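Local coordinates for protein ArCE4A (Arthrobacter sp. AW19M34-1, PDB 5LFZ) that probably removes acetyl groups from polysaccharide substrates as a metal-dependent deacetylase of carbohydrate esterase family 4, at residues 57-63 against 104-108; 24-28 against 164-168; 45-51 against 183-188. All coordinates share one frame; numbering follows the deposited sequence. Where two conformers were deposited one is given.

Contact 1. Residues 57-63 against 104-108; sequences VLGKNVK and TDEAI
A methyl of Val62 covers one face of the peptide joining Ala107 to Ile108, where residues 57-63 meet 104-108. Val62 CG1 stands almost squarely above this plane, 3.3 Å from Ala107 O and 3.5 Å from Ala107 C. What puts it there is the first torsion of Val62, with CG1 anti to the backbone N (chi1 167°). Ala107 CB borders the same methyl at 3.7 Å and also touches the carbonyl O of Gly59. A second flat group, the carboxylate of Glu106, has the lysine amine well out of its plane: Lys63 NZ lies 3.7 Å from Glu106 OE1, a long salt bridge at the exposed end of the contact. The lysine chain bends at chi2, and its CE passes over Ala107 CB on the way.

Further in, the contact illustrates how a small residue lets backbones draw close. Gly59 brings its CA to 4.2 Å from Thr104 CA, and Thr104 CG2 rests against the Gly59 CA at 3.9 Å. The Thr104 hydroxyl is turned to its own helix, bonding to Glu100 O. Deeper still, Val57 CG2 meets Ile108 CD1 at 3.8 Å, the two side chains crossing at a slant.

This joins the short helix 59-62 to helix 94-112 in the NodB-homology fold. Ile79 of strand 78-81 packs on both Val57 and Ile108, Ser81 touches Thr104, and the backbone of Gly59 is bonded to Thr83 just beyond that strand.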
loop_
_atom_site.group_PDB
_atom_site.type_symbol
_atom_site.label_atom_id
_atom_site.label_comp_id
_atom_site.label_asym_id
_atom_site.label_seq_id
_atom_site.Cartn_x
_atom_site.Cartn_y
_atom_site.Cartn_z
ATOM N N VAL A 57 -0.362 4.410 4.479
ATOM C CA VAL A 57 -0.358 4.686 5.907
ATOM C C VAL A 57 -1.502 5.591 6.358
ATOM O O VAL A 57 -1.961 6.468 5.621
ATOM C CB VAL A 57 0.977 5.319 6.340
ATOM C CG1 VAL A 57 2.111 4.352 6.118
ATOM C CG2 VAL A 57 1.239 6.639 5.586
ATOM N N LEU A 58 -1.960 5.360 7.582
ATOM C CA LEU A 58 -2.940 6.234 8.215
ATOM C C LEU A 58 -2.239 7.396 8.902
ATOM O O LEU A 58 -1.388 7.179 9.757
ATOM C CB LEU A 58 -3.784 5.458 9.228
ATOM C CG LEU A 58 -4.917 4.632 8.630
ATOM C CD1 LEU A 58 -5.558 3.749 9.692
ATOM C CD2 LEU A 58 -5.955 5.554 8.009
ATOM N N GLY A 59 -2.595 8.624 8.532
ATOM C CA GLY A 59 -1.936 9.798 9.069
ATOM C C GLY A 59 -1.919 9.853 10.585
ATOM O O GLY A 59 -0.922 10.253 11.184
ATOM N N LYS A 60 -3.020 9.440 11.206
ATOM C CA LYS A 60 -3.121 9.431 12.663
ATOM C C LYS A 60 -2.051 8.531 13.286
ATOM O O LYS A 60 -1.544 8.820 14.371
ATOM C CB LYS A 60 -4.519 8.974 13.102
ATOM C CG LYS A 60 -4.839 7.536 12.710
ATOM C CD LYS A 60 -6.249 7.114 13.097
ATOM C CE LYS A 60 -6.517 5.681 12.646
ATOM N NZ LYS A 60 -7.898 5.225 12.966
ATOM N N ASN A 61 -1.704 7.455 12.585
ATOM C CA ASN A 61 -0.719 6.486 13.062
ATOM C C ASN A 61 0.700 6.959 12.806
ATOM O O ASN A 61 1.633 6.576 13.513
ATOM C CB ASN A 61 -0.917 5.123 12.390
ATOM C CG ASN A 61 -2.135 4.375 12.902
ATOM O OD1 ASN A 61 -2.720 4.728 13.930
ATOM N ND2 ASN A 61 -2.515 3.318 12.190
ATOM N N VAL A 62 0.854 7.796 11.784
ATOM C CA VAL A 62 2.166 8.236 11.322
ATOM C C VAL A 62 2.874 9.091 12.367
ATOM O O VAL A 62 4.090 8.978 12.551
ATOM C CB VAL A 62 2.038 9.012 9.999
ATOM C CG1 VAL A 62 3.328 9.756 9.670
ATOM C CG2 VAL A 62 1.642 8.068 8.869
ATOM N N LYS A 63 2.104 9.932 13.052
ATOM C CA LYS A 63 2.608 10.768 14.140
ATOM C C LYS A 63 3.454 9.990 15.141
ATOM O O LYS A 63 4.487 10.473 15.608
ATOM C CB LYS A 63 1.441 11.425 14.879
ATOM C CG LYS A 63 0.432 12.087 13.969
ATOM C CD LYS A 63 0.716 13.567 13.846
ATOM C CE LYS A 63 -0.268 14.239 12.910
ATOM N NZ LYS A 63 0.291 15.499 12.358
ATOM N N THR A 104 -2.636 14.112 6.386
ATOM C CA THR A 104 -1.830 12.909 6.209
ATOM C C THR A 104 -0.492 13.275 5.591
ATOM O O THR A 104 0.557 12.779 6.015
ATOM C CB THR A 104 -2.549 11.864 5.337
ATOM O OG1 THR A 104 -3.829 11.582 5.908
ATOM C CG2 THR A 104 -1.735 10.564 5.248
ATOM N N ASP A 105 -0.532 14.163 4.601
ATOM C CA ASP A 105 0.687 14.631 3.946
ATOM C C ASP A 105 1.624 15.295 4.943
ATOM O O ASP A 105 2.836 15.086 4.894
ATOM C CB ASP A 105 0.368 15.608 2.812
ATOM C CG ASP A 105 -0.190 14.917 1.580
ATOM O OD1 ASP A 105 -0.118 13.675 1.518
ATOM O OD2 ASP A 105 -0.671 15.621 0.662
ATOM N N GLU A 106 1.069 16.102 5.843
ATOM C CA GLU A 106 1.904 16.803 6.812
ATOM C C GLU A 106 2.587 15.795 7.723
ATOM O O GLU A 106 3.768 15.927 8.039
ATOM C CB GLU A 106 1.090 17.788 7.648
ATOM C CG GLU A 106 1.925 18.496 8.705
ATOM C CD GLU A 106 1.107 18.987 9.886
ATOM O OE1 GLU A 106 0.023 18.428 10.154
ATOM O OE2 GLU A 106 1.551 19.945 10.546
ATOM N N ALA A 107 1.831 14.787 8.145
ATOM C CA ALA A 107 2.369 13.764 9.027
ATOM C C ALA A 107 3.510 13.001 8.347
ATOM O O ALA A 107 4.564 12.771 8.948
ATOM C CB ALA A 107 1.265 12.809 9.463
ATOM N N ILE A 108 3.295 12.610 7.095
ATOM C CA ILE A 108 4.313 11.884 6.339
ATOM C C ILE A 108 5.546 12.766 6.100
ATOM O O ILE A 108 6.689 12.313 6.229
ATOM C CB ILE A 108 3.751 11.373 4.990
ATOM C CG1 ILE A 108 2.675 10.306 5.221
ATOM C CG2 ILE A 108 4.866 10.792 4.121
ATOM C CD1 ILE A 108 1.887 9.960 3.963
#

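Contact 2. Residues 24-28 against 164-168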
loop_
_atom_site.group_PDB
_atom_site.type_symbol
_atom_site.label_atom_id
_atom_site.label_comp_id
_atom_site.label_asym_id
_atom_site.label_seq_id
_atom_site.Cartn_x
_atom_site.Cartn_y
_atom_site.Cartn_z
ATOM N N THR A 24 8.631 -7.665 -17.753
ATOM C CA THR A 24 8.830 -8.518 -16.583
ATOM C C THR A 24 7.511 -8.720 -15.842
ATOM O O THR A 24 6.694 -7.806 -15.747
ATOM C CB THR A 24 9.894 -7.917 -15.630
ATOM O OG1 THR A 24 11.124 -7.737 -16.343
ATOM C CG2 THR A 24 10.148 -8.819 -14.429
ATOM N N LYS A 25 7.291 -9.930 -15.340
ATOM C CA LYS A 25 6.057 -10.240 -14.626
ATOM C C LYS A 25 6.095 -9.664 -13.219
ATOM O O LYS A 25 6.693 -10.238 -12.307
ATOM C CB LYS A 25 5.825 -11.746 -14.580
ATOM C CG LYS A 25 5.705 -12.382 -15.951
ATOM C CD LYS A 25 5.622 -13.888 -15.837
ATOM C CE LYS A 25 6.495 -14.563 -16.876
ATOM N NZ LYS A 25 6.352 -16.043 -16.816
ATOM N N CYS A 26 5.445 -8.519 -13.060
ATOM C CA CYS A 26 5.468 -7.766 -11.806
ATOM C C CYS A 26 4.222 -7.904 -10.943
ATOM O O CYS A 26 3.106 -8.041 -11.439
ATOM C CB CYS A 26 5.681 -6.273 -12.092
ATOM S SG CYS A 26 7.282 -5.846 -12.804
ATOM N N VAL A 27 4.449 -7.857 -9.634
ATOM C CA VAL A 27 3.393 -7.840 -8.635
ATOM C C VAL A 27 3.762 -6.796 -7.580
ATOM O O VAL A 27 4.939 -6.667 -7.233
ATOM C CB VAL A 27 3.209 -9.229 -7.987
ATOM C CG1 VAL A 27 2.396 -9.138 -6.712
ATOM C CG2 VAL A 27 2.557 -10.192 -8.974
ATOM N N ALA A 28 2.780 -6.039 -7.090
ATOM C CA ALA A 28 3.036 -5.106 -5.997
ATOM C C ALA A 28 2.364 -5.558 -4.707
ATOM O O ALA A 28 1.135 -5.623 -4.627
ATOM C CB ALA A 28 2.565 -3.703 -6.376
ATOM N N ALA A 164 -2.980 -13.855 -7.816
ATOM C CA ALA A 164 -2.056 -12.905 -8.429
ATOM C C ALA A 164 -1.813 -13.266 -9.882
ATOM O O ALA A 164 -1.801 -14.439 -10.256
ATOM C CB ALA A 164 -0.734 -12.860 -7.673
ATOM N N LYS A 165 -1.630 -12.231 -10.694
ATOM C CA LYS A 165 -1.299 -12.377 -12.099
ATOM C C LYS A 165 -0.314 -11.259 -12.435
ATOM O O LYS A 165 -0.100 -10.367 -11.614
ATOM C CB LYS A 165 -2.565 -12.317 -12.958
ATOM C CG LYS A 165 -3.198 -10.945 -13.064
ATOM C CD LYS A 165 -4.638 -11.047 -13.549
ATOM C CE LYS A 165 -4.996 -9.901 -14.487
ATOM N NZ LYS A 165 -4.167 -9.914 -15.730
ATOM N N PRO A 166 0.318 -11.312 -13.619
ATOM C CA PRO A 166 1.211 -10.202 -13.963
ATOM C C PRO A 166 0.486 -8.858 -13.917
ATOM O O PRO A 166 -0.589 -8.726 -14.504
ATOM C CB PRO A 166 1.656 -10.542 -15.387
ATOM C CG PRO A 166 1.526 -12.019 -15.473
ATOM C CD PRO A 166 0.359 -12.390 -14.624
ATOM N N GLY A 167 1.058 -7.890 -13.204
ATOM C CA GLY A 167 0.460 -6.572 -13.087
ATOM C C GLY A 167 -0.418 -6.398 -11.861
ATOM O O GLY A 167 -0.980 -5.326 -11.641
ATOM N N SER A 168 -0.534 -7.448 -11.052
ATOM C CA SER A 168 -1.419 -7.419 -9.888
ATOM C C SER A 168 -0.956 -6.535 -8.734
ATOM O O SER A 168 0.237 -6.309 -8.523
ATOM C CB SER A 168 -1.634 -8.837 -9.353
ATOM O OG SER A 168 -2.622 -9.520 -10.098
#
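Cys26 and Gly167 show how two neighbouring strands in the parallel sheet of the NodB-homology fold begin side by side: strand 26-32 starts next to a type II beta turn, Lys165 to Ser168, that leads directly into strand 168-173. The close-packed part is made mainly of backbone. The Pro166-Gly167 peptide presents its N-H to the strand, Gly167 N donating to Cys26 O over 2.7 Å with an N-H...O angle of 157°. Two residues further along the strand and one further along the turn, Ala28 N donates to Ser168 O at 2.9 Å, nearly straight at 170°. Ser168 O has a second neighbour, since the CA-H of Val27 points to it with the CA 3.5 Å away. Gly167 has the positive phi (94°) expected for the third residue of such a turn.

The Val27 side chain reaches from the strand to the turn. In the conformer described, one of two deposited, CG1 is anti to the backbone N and the other methyl, CG2, comes 3.7 Å from Lys165 O; the CB of Ala164 is more distant, at 4.4 Å from that same CG2. Behind Cys26, the disulfide to Cys21 ties the start of the strand to the N-terminal residues, while Leu203 of helix 200-203 lies against Cys26 and Ala28.

Toward solvent the contact thins out. Lys25 CG and Pro166 CG approach only to 4.2 Å, and beyond CG the lysine chain leads off from the turn, in one of two deposited conformers.

Ser168 OG ties the turn to the outside through its bond with Asp142 OD2, and to itself by accepting from Lys165 N at 2.9 Å.

Contact 3. Residues 45-51 against 183-188; sequences ELSEQHT and VPQLVS
Gln49 reaches from the end of one helix across to Pro184, Val187 and Ser188 of another, and each stage of its chain finds something different. CB lies 3.9 Å from Val187 CG1. CG, beside the backbone N, carries the extended chain onward past that valine, the two side chains running in opposite directions. At the tip the amide divides its work: OE1 sits 3.2 Å from Val187 CG1 and close to Ser188 OG, whereas NE2 makes the bond that counts, to Pro184 O at 3.0 Å. That bond is straight (166° at the hydrogen), lies close to the plane of the glutamine amide, and uses an in-plane lone pair of the proline carbonyl.

Pro184 O is thereby gripped three times, because Ser188 N and Ser188 OG also donate to it from the following turn, the hydroxyl tilted out of the carbonyl plane. The proline itself, having no N-H, leaves the helix 177-192 kinked at this place.

Gln49 is the first residue to leave helical geometry as helix 39-48 ends in a Schellman motif. His50, with positive phi, is its C' residue; Thr51 N bonds to Leu46 O and His50 N to Ser47 O. Leu46 O also accepts from Gln49 N, the two donors arriving on opposite faces of its plane. The chain then turns back, and Thr51 OG1, bonded to Gln49 O, comes 3.3 Å from Val187 CG1.

On the other flank Glu45 CB touches Val183 CG1 at 3.8 Å, and its chain, bent at chi2, lays OE1 3.3 Å from Pro184 CG. Leu46 CD2 meets Val183 CG1 at 4.0 Å, their side chains nearly at right angles, while Val183 also packs on Phe31 and Val187 on Leu29, both of strand 26-32.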
loop_
_atom_site.group_PDB
_atom_site.type_symbol
_atom_site.label_atom_id
_atom_site.label_comp_id
_atom_site.label_asym_id
_atom_site.label_seq_id
_atom_site.Cartn_x
_atom_site.Cartn_y
_atom_site.Cartn_z
ATOM N N GLU A 45 11.297 -8.672 7.800
ATOM C CA GLU A 45 11.082 -9.827 6.932
ATOM C C GLU A 45 11.269 -9.462 5.463
ATOM O O GLU A 45 11.885 -10.211 4.704
ATOM C CB GLU A 45 9.688 -10.422 7.149
ATOM C CG GLU A 45 9.440 -10.980 8.548
ATOM C CD GLU A 45 10.371 -12.125 8.911
ATOM O OE1 GLU A 45 10.864 -12.818 7.993
ATOM O OE2 GLU A 45 10.608 -12.335 10.120
ATOM N N LEU A 46 10.737 -8.310 5.066
ATOM C CA LEU A 46 10.891 -7.837 3.697
ATOM C C LEU A 46 12.363 -7.625 3.361
ATOM O O LEU A 46 12.816 -7.982 2.272
ATOM C CB LEU A 46 10.096 -6.548 3.485
ATOM C CG LEU A 46 8.583 -6.769 3.436
ATOM C CD1 LEU A 46 7.861 -5.425 3.483
ATOM C CD2 LEU A 46 8.202 -7.546 2.181
ATOM N N SER A 47 13.103 -7.063 4.311
ATOM C CA SER A 47 14.537 -6.863 4.159
ATOM C C SER A 47 15.271 -8.186 3.961
ATOM O O SER A 47 16.148 -8.294 3.104
ATOM C CB SER A 47 15.103 -6.130 5.375
ATOM O OG SER A 47 16.512 -6.013 5.291
ATOM N N GLU A 48 14.904 -9.192 4.749
ATOM C CA GLU A 48 15.575 -10.488 4.696
ATOM C C GLU A 48 15.463 -11.136 3.320
ATOM O O GLU A 48 16.326 -11.919 2.925
ATOM C CB GLU A 48 15.015 -11.420 5.774
ATOM C CG GLU A 48 15.560 -11.122 7.166
ATOM C CD GLU A 48 14.870 -11.914 8.260
ATOM O OE1 GLU A 48 14.521 -11.313 9.298
ATOM O OE2 GLU A 48 14.681 -13.138 8.084
ATOM N N GLN A 49 14.415 -10.801 2.574
ATOM C CA GLN A 49 14.266 -11.359 1.239
ATOM C C GLN A 49 14.349 -10.293 0.152
ATOM O O GLN A 49 13.844 -10.493 -0.952
ATOM C CB GLN A 49 12.954 -12.129 1.130
ATOM C CG GLN A 49 12.851 -13.254 2.143
ATOM C CD GLN A 49 11.711 -14.199 1.854
ATOM O OE1 GLN A 49 11.489 -14.593 0.708
ATOM N NE2 GLN A 49 10.979 -14.572 2.892
ATOM N N HIS A 50 14.998 -9.174 0.479
ATOM C CA HIS A 50 15.302 -8.111 -0.480
ATOM C C HIS A 50 14.073 -7.723 -1.300
ATOM O O HIS A 50 14.116 -7.658 -2.527
ATOM C CB HIS A 50 16.447 -8.546 -1.403
ATOM C CG HIS A 50 16.950 -7.458 -2.303
ATOM N ND1 HIS A 50 17.058 -7.613 -3.668
ATOM C CD2 HIS A 50 17.369 -6.198 -2.034
ATOM C CE1 HIS A 50 17.525 -6.498 -4.202
ATOM N NE2 HIS A 50 17.721 -5.623 -3.231
ATOM N N THR A 51 12.969 -7.476 -0.608
ATOM C CA THR A 51 11.707 -7.225 -1.278
ATOM C C THR A 51 11.120 -5.889 -0.862
ATOM O O THR A 51 11.004 -5.609 0.333
ATOM C CB THR A 51 10.689 -8.338 -0.976
ATOM O OG1 THR A 51 11.144 -9.572 -1.546
ATOM C CG2 THR A 51 9.332 -7.985 -1.550
ATOM N N VAL A 183 4.330 -12.985 5.423
ATOM C CA VAL A 183 5.247 -12.422 4.436
ATOM C C VAL A 183 6.419 -13.316 4.015
ATOM O O VAL A 183 6.678 -13.422 2.815
ATOM C CB VAL A 183 5.781 -11.063 4.917
ATOM C CG1 VAL A 183 7.142 -10.755 4.299
ATOM C CG2 VAL A 183 4.780 -10.011 4.532
ATOM N N PRO A 184 7.117 -13.972 4.968
ATOM C CA PRO A 184 8.227 -14.819 4.521
ATOM C C PRO A 184 7.786 -15.858 3.498
ATOM O O PRO A 184 8.439 -16.030 2.471
ATOM C CB PRO A 184 8.697 -15.493 5.813
ATOM C CG PRO A 184 8.311 -14.541 6.877
ATOM C CD PRO A 184 7.000 -13.976 6.437
ATOM N N GLN A 185 6.668 -16.519 3.768
ATOM C CA GLN A 185 6.149 -17.523 2.853
ATOM C C GLN A 185 5.581 -16.907 1.570
ATOM O O GLN A 185 5.762 -17.450 0.475
ATOM C CB GLN A 185 5.078 -18.364 3.552
ATOM C CG GLN A 185 4.533 -19.483 2.697
ATOM C CD GLN A 185 3.469 -20.303 3.406
ATOM O OE1 GLN A 185 2.986 -21.301 2.872
ATOM N NE2 GLN A 185 3.096 -19.883 4.613
ATOM N N LEU A 186 4.887 -15.783 1.706
ATOM C CA LEU A 186 4.252 -15.144 0.557
ATOM C C LEU A 186 5.297 -14.707 -0.475
ATOM O O LEU A 186 5.137 -14.939 -1.675
ATOM C CB LEU A 186 3.408 -13.948 1.002
ATOM C CG LEU A 186 2.761 -13.202 -0.168
ATOM C CD1 LEU A 186 1.972 -14.172 -1.031
ATOM C CD2 LEU A 186 1.875 -12.072 0.316
ATOM N N VAL A 187 6.373 -14.089 0.000
ATOM C CA VAL A 187 7.447 -13.658 -0.886
ATOM C C VAL A 187 8.100 -14.857 -1.574
ATOM O O VAL A 187 8.303 -14.850 -2.789
ATOM C CB VAL A 187 8.508 -12.857 -0.121
ATOM C CG1 VAL A 187 9.692 -12.539 -1.020
ATOM C CG2 VAL A 187 7.898 -11.582 0.425
ATOM N N SER A 188 8.424 -15.882 -0.792
ATOM C CA SER A 188 9.046 -17.089 -1.334
ATOM C C SER A 188 8.202 -17.697 -2.444
ATOM O O SER A 188 8.711 -18.028 -3.515
ATOM C CB SER A 188 9.268 -18.128 -0.234
ATOM O OG SER A 188 10.231 -17.674 0.700
#

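In the fold
Strand 26-32 connects the three sites. Contact 2 lies at its start; in contact 3, helix 177-192 packs on its Leu29 and Phe31; and strand 54-57, which pairs with it in the sheet, runs into contact 1. Contacts 2 and 3 are neighbours, their centres 16 Å apart and nearest atoms about 7 Å apart, without touching. Contact 1 is remote, centre to centre 28 Å from contact 2, across the chain's centre, and 25 Å from contact 3. It is the contact linked to the metal site: the Val57 side chain is about 10 Å from the nickel ion, and its backbone bonds to His82, a nickel ligand with Asp33 and His86. Asp33 directly follows strand 26-32.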